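Local coordinates for putative gdp-fucose protein o-fucosyltransferase 1 (Caenorhabditis elegans, PDB 3ZY2), which belongs to the O-fucosyltransferase family of the GT-B clan, glycosyltransferase-like proteins with two Rossmann-like halves, and holds guanosine-5'-diphosphate in a pocket, at residues 43-48 / 54-59; 256-259 / 265-268. All coordinates share one frame; numbering follows the deposited sequence.

Contact 1: residues 43-48 / 54-59; sequences LPNFIE and TKMIPF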
loop_
_atom_site.group_PDB
_atom_site.type_symbol
_atom_site.label_atom_id
_atom_site.label_comp_id
_atom_site.label_asym_id
_atom_site.label_seq_id
_atom_site.Cartn_x
_atom_site.Cartn_y
_atom_site.Cartn_z
ATOM N N LEU A 43 22.338 -0.901 5.720
ATOM C CA LEU A 43 22.142 -2.296 5.342
ATOM C C LEU A 43 21.095 -2.920 6.280
ATOM O O LEU A 43 21.167 -2.771 7.508
ATOM C CB LEU A 43 23.481 -3.037 5.370
ATOM C CG LEU A 43 24.481 -2.570 4.308
ATOM C CD1 LEU A 43 25.899 -3.019 4.673
ATOM C CD2 LEU A 43 24.096 -3.102 2.931
ATOM N N PRO A 44 20.065 -3.588 5.718
ATOM C CA PRO A 44 18.973 -4.081 6.546
ATOM C C PRO A 44 19.385 -5.262 7.407
ATOM O O PRO A 44 20.298 -6.015 7.033
ATOM C CB PRO A 44 17.954 -4.561 5.512
ATOM C CG PRO A 44 18.782 -4.993 4.339
ATOM C CD PRO A 44 19.942 -3.989 4.302
ATOM N N ASN A 45 18.737 -5.427 8.552
ATOM C CA ASN A 45 18.728 -6.743 9.191
ATOM C C ASN A 45 17.789 -7.610 8.383
ATOM O O ASN A 45 16.668 -7.180 8.014
ATOM C CB ASN A 45 18.203 -6.651 10.610
ATOM C CG ASN A 45 19.171 -5.957 11.551
ATOM O OD1 ASN A 45 20.412 -6.060 11.414
ATOM N ND2 ASN A 45 18.611 -5.265 12.534
ATOM N N PHE A 46 18.240 -8.814 8.056
ATOM C CA PHE A 46 17.303 -9.797 7.496
ATOM C C PHE A 46 16.482 -10.445 8.587
ATOM O O PHE A 46 16.774 -10.268 9.754
ATOM C CB PHE A 46 18.062 -10.829 6.648
ATOM C CG PHE A 46 18.681 -10.217 5.423
ATOM C CD1 PHE A 46 17.863 -9.924 4.328
ATOM C CD2 PHE A 46 20.050 -9.914 5.369
ATOM C CE1 PHE A 46 18.397 -9.335 3.151
ATOM C CE2 PHE A 46 20.587 -9.309 4.178
ATOM C CZ PHE A 46 19.752 -9.040 3.092
ATOM N N ILE A 47 15.439 -11.157 8.199
ATOM C CA ILE A 47 14.457 -11.613 9.159
ATOM C C ILE A 47 14.230 -13.102 9.009
ATOM O O ILE A 47 14.008 -13.594 7.906
ATOM C CB ILE A 47 13.136 -10.835 8.977
ATOM C CG1 ILE A 47 13.370 -9.321 9.149
ATOM C CG2 ILE A 47 12.116 -11.294 10.022
ATOM C CD1 ILE A 47 12.147 -8.445 8.926
ATOM N N GLU A 48 14.277 -13.814 10.141
ATOM C CA GLU A 48 13.990 -15.253 10.217
ATOM C C GLU A 48 12.746 -15.473 11.038
ATOM O O GLU A 48 12.593 -14.867 12.092
ATOM C CB GLU A 48 15.161 -15.994 10.858
ATOM C CG GLU A 48 16.352 -16.158 9.929
ATOM C CD GLU A 48 17.488 -16.910 10.575
ATOM O OE1 GLU A 48 17.370 -17.380 11.734
ATOM O OE2 GLU A 48 18.535 -17.034 9.945
ATOM N N THR A 54 10.316 -13.818 16.068
ATOM C CA THR A 54 10.974 -13.271 14.876
ATOM C C THR A 54 12.417 -12.911 15.274
ATOM O O THR A 54 12.659 -12.390 16.374
ATOM C CB THR A 54 10.160 -12.060 14.404
ATOM O OG1 THR A 54 8.854 -12.515 14.022
ATOM C CG2 THR A 54 10.790 -11.345 13.223
ATOM N N LYS A 55 13.369 -13.207 14.395
ATOM C CA LYS A 55 14.769 -12.996 14.709
ATOM C C LYS A 55 15.417 -12.146 13.623
ATOM O O LYS A 55 15.237 -12.429 12.442
ATOM C CB LYS A 55 15.483 -14.343 14.814
ATOM C CG LYS A 55 16.924 -14.233 15.276
ATOM C CD LYS A 55 17.602 -15.581 15.253
ATOM C CE LYS A 55 19.033 -15.462 15.753
ATOM N NZ LYS A 55 19.753 -16.764 15.736
ATOM N N MET A 56 16.174 -11.130 14.038
ATOM C CA MET A 56 16.886 -10.242 13.100
ATOM C C MET A 56 18.304 -10.652 12.928
ATOM O O MET A 56 19.015 -10.834 13.929
ATOM C CB MET A 56 17.018 -8.848 13.671
ATOM C CG MET A 56 15.889 -8.270 14.324
ATOM S SD MET A 56 15.094 -7.785 12.854
ATOM C CE MET A 56 13.714 -8.777 13.128
ATOM N N ILE A 57 18.746 -10.690 11.664
ATOM C CA ILE A 57 20.079 -11.161 11.331
ATOM C C ILE A 57 20.873 -10.014 10.698
ATOM O O ILE A 57 20.433 -9.441 9.726
ATOM C CB ILE A 57 19.984 -12.346 10.317
ATOM C CG1 ILE A 57 18.961 -13.427 10.751
ATOM C CG2 ILE A 57 21.378 -12.899 10.007
ATOM C CD1 ILE A 57 19.214 -14.137 12.100
ATOM N N PRO A 58 22.034 -9.650 11.275
ATOM C CA PRO A 58 22.767 -8.548 10.645
ATOM C C PRO A 58 23.213 -8.902 9.221
ATOM O O PRO A 58 23.605 -10.065 8.944
ATOM C CB PRO A 58 23.996 -8.366 11.546
ATOM C CG PRO A 58 23.597 -8.967 12.870
ATOM C CD PRO A 58 22.665 -10.100 12.521
ATOM N N PHE A 59 23.162 -7.902 8.341
ATOM C CA PHE A 59 23.573 -8.072 6.954
ATOM C C PHE A 59 24.928 -8.775 6.851
ATOM O O PHE A 59 25.077 -9.729 6.089
ATOM C CB PHE A 59 23.640 -6.710 6.253
ATOM C CG PHE A 59 24.255 -6.762 4.868
ATOM C CD1 PHE A 59 25.640 -6.673 4.699
ATOM C CD2 PHE A 59 23.446 -6.914 3.729
ATOM C CE1 PHE A 59 26.214 -6.736 3.391
ATOM C CE2 PHE A 59 24.013 -6.965 2.439
ATOM C CZ PHE A 59 25.387 -6.883 2.283
HETATM O O HOH W 1 22.036 -5.323 9.147
HETATM O O HOH W 2 19.197 -18.248 13.438
#
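F46 and I57 exchange both backbone hydrogen bonds, F46 N to I57 O and I57 N to F46 O, each 2.8 Å; the first is the more bent (137° at its hydrogen). E48 and K55 form the next such pair, with I47 and M56 as the non-hydrogen-bonded pair between them. Apolar contacts cluster at the mouth: L43 CD2 sits 3.8 Å from the centroid of the F59 ring, over one face, while F46 CE2 comes obliquely to F59 CD2 (3.8 Å). The F59 ring reaches back to L43 because its CG swings away from the backbone N (chi1 171°). At the turn end, I47 CG2 and T54 CG2 press tightly at 3.5 Å. The E48 side chain crosses that of I57 at about a right angle, bringing its CD 3.6 Å from I57 CD1. E48 OE1 is held by H51 and OE2 by Y316. One water bridges E48 OE1 (2.6 Å) and K55 NZ; another accepts from F59 N at 2.9 Å and lies near N45 OD1 and L43 O. This is an antiparallel beta hairpin, following strand 40-42, packed on helices 20-37 and 122-128; its E48 side chain lies about 7 Å from the bound guanosine-5'-diphosphate.

Contact 2: residues 256-259 / 265-268; sequences TKEI and QQIL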
loop_
_atom_site.group_PDB
_atom_site.type_symbol
_atom_site.label_atom_id
_atom_site.label_comp_id
_atom_site.label_asym_id
_atom_site.label_seq_id
_atom_site.Cartn_x
_atom_site.Cartn_y
_atom_site.Cartn_z
ATOM N N THR A 256 2.902 -23.717 -15.222
ATOM C CA THR A 256 2.068 -24.860 -14.841
ATOM C C THR A 256 2.349 -25.353 -13.422
ATOM O O THR A 256 3.387 -25.035 -12.829
ATOM C CB THR A 256 2.301 -26.063 -15.761
ATOM O OG1 THR A 256 3.675 -26.477 -15.667
ATOM C CG2 THR A 256 1.938 -25.741 -17.222
ATOM N N LYS A 257 1.422 -26.145 -12.893
ATOM C CA LYS A 257 1.629 -26.906 -11.663
ATOM C C LYS A 257 2.870 -27.799 -11.705
ATOM O O LYS A 257 3.543 -27.946 -10.690
ATOM C CB LYS A 257 0.418 -27.789 -11.380
ATOM C CG LYS A 257 -0.688 -27.143 -10.583
ATOM C CD LYS A 257 -1.767 -28.187 -10.237
ATOM C CE LYS A 257 -1.203 -29.343 -9.385
ATOM N NZ LYS A 257 -2.060 -30.576 -9.387
ATOM N N GLU A 258 3.144 -28.399 -12.868
ATOM C CA GLU A 258 4.290 -29.294 -13.094
ATOM C C GLU A 258 5.619 -28.565 -12.875
ATOM O O GLU A 258 6.602 -29.159 -12.447
ATOM C CB GLU A 258 4.269 -29.862 -14.521
ATOM C CG GLU A 258 3.263 -30.977 -14.786
ATOM C CD GLU A 258 3.197 -31.367 -16.261
ATOM O OE1 GLU A 258 2.933 -30.484 -17.112
ATOM O OE2 GLU A 258 3.385 -32.565 -16.576
ATOM N N ILE A 259 5.643 -27.276 -13.193
ATOM C CA ILE A 259 6.832 -26.446 -12.985
ATOM C C ILE A 259 6.878 -25.972 -11.537
ATOM O O ILE A 259 7.920 -25.993 -10.897
ATOM C CB ILE A 259 6.840 -25.258 -13.980
ATOM C CG1 ILE A 259 7.069 -25.780 -15.403
ATOM C CG2 ILE A 259 7.872 -24.186 -13.611
ATOM C CD1 ILE A 259 6.629 -24.805 -16.483
ATOM N N GLN A 265 8.117 -38.425 -8.995
ATOM C CA GLN A 265 8.542 -39.120 -10.215
ATOM C C GLN A 265 9.312 -38.198 -11.170
ATOM O O GLN A 265 10.365 -38.582 -11.697
ATOM C CB GLN A 265 7.317 -39.717 -10.941
ATOM C CG GLN A 265 6.320 -40.474 -10.029
ATOM C CD GLN A 265 5.218 -39.583 -9.433
ATOM O OE1 GLN A 265 5.357 -39.040 -8.328
ATOM N NE2 GLN A 265 4.103 -39.457 -10.160
ATOM N N GLN A 266 8.784 -36.985 -11.373
ATOM C CA GLN A 266 9.356 -35.993 -12.282
ATOM C C GLN A 266 10.711 -35.505 -11.727
ATOM O O GLN A 266 11.671 -35.364 -12.474
ATOM C CB GLN A 266 8.377 -34.806 -12.499
ATOM C CG GLN A 266 7.179 -35.134 -13.454
ATOM C CD GLN A 266 5.958 -34.152 -13.413
ATOM O OE1 GLN A 266 5.807 -33.310 -12.519
ATOM N NE2 GLN A 266 5.067 -34.302 -14.397
ATOM N N ILE A 267 10.779 -35.281 -10.415
ATOM C CA ILE A 267 12.037 -34.876 -9.772
ATOM C C ILE A 267 13.125 -35.925 -10.010
ATOM O O ILE A 267 14.229 -35.595 -10.434
ATOM C CB ILE A 267 11.846 -34.637 -8.265
ATOM C CG1 ILE A 267 10.995 -33.380 -8.058
ATOM C CG2 ILE A 267 13.229 -34.494 -7.542
ATOM C CD1 ILE A 267 10.464 -33.189 -6.667
ATOM N N LEU A 268 12.776 -37.190 -9.781
ATOM C CA LEU A 268 13.739 -38.272 -9.930
ATOM C C LEU A 268 14.201 -38.411 -11.370
ATOM O O LEU A 268 15.400 -38.509 -11.636
ATOM C CB LEU A 268 13.159 -39.591 -9.392
ATOM C CG LEU A 268 12.891 -39.641 -7.880
ATOM C CD1 LEU A 268 12.121 -40.874 -7.517
ATOM C CD2 LEU A 268 14.172 -39.607 -7.098
#
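E258 and Q266 meet across the short loop between two consecutive helices on the surface of the C-terminal Rossmann-like half, where short helix 257-260 is followed by helix 264-278, which leads into strand 282-287 of the parallel sheet. T256 is the N-cap of the first helix: its OG1 accepts from I259 N at 3.3 Å. Next after I259 comes C260, tied to C228 by a disulfide. The apolar side chains serve other neighbours: I259 points away from the second helix and packs on C332 and I359, I267 touches P262 and M292, and L268 lies on I296 and A299 of helix 293-300. What joins the two helices is therefore polar and slight, burying 84 Å² in all, with the nearest backbone pair, E258 CA and Q266 CA, 8.4 Å apart. Both side chains leave with CG anti to the carbonyl carbon (chi1 -76° in each) and run extended beyond it, crossing at about a right angle. The stronger partner of the Q266 amide is the backbone: OE1 accepts from S263 N, just ahead of helix 264-278, a bond that would settle which end of the amide faces E258. That end is NE2, which also approaches E258 CG at 3.8 Å. With carboxylate and amide planes 48° apart, Q266 NE2 gives E258 OE2 a weak hydrogen bond, 3.3 Å long and bent to 123° at the hydrogen.

Overall arrangement
The two contacts lie on opposite sides of the chain's centre, their own centres 33 Å apart, and share no element. Contact 1 is largely buried in the N-terminal half, and its strands are joined by four backbone bonds as well as aromatic and aliphatic side chains; 660 Å² is buried between its segments. Contact 2 lies at the surface of the C-terminal half, where two helices in sequence touch through one polar pair and their apolar residues pack on other parts of the fold. In both, a polar side chain has its strongest partner outside the segments. Backbone bonding thus holds the buried hairpin, whereas one weak side-chain bond links the surface helices.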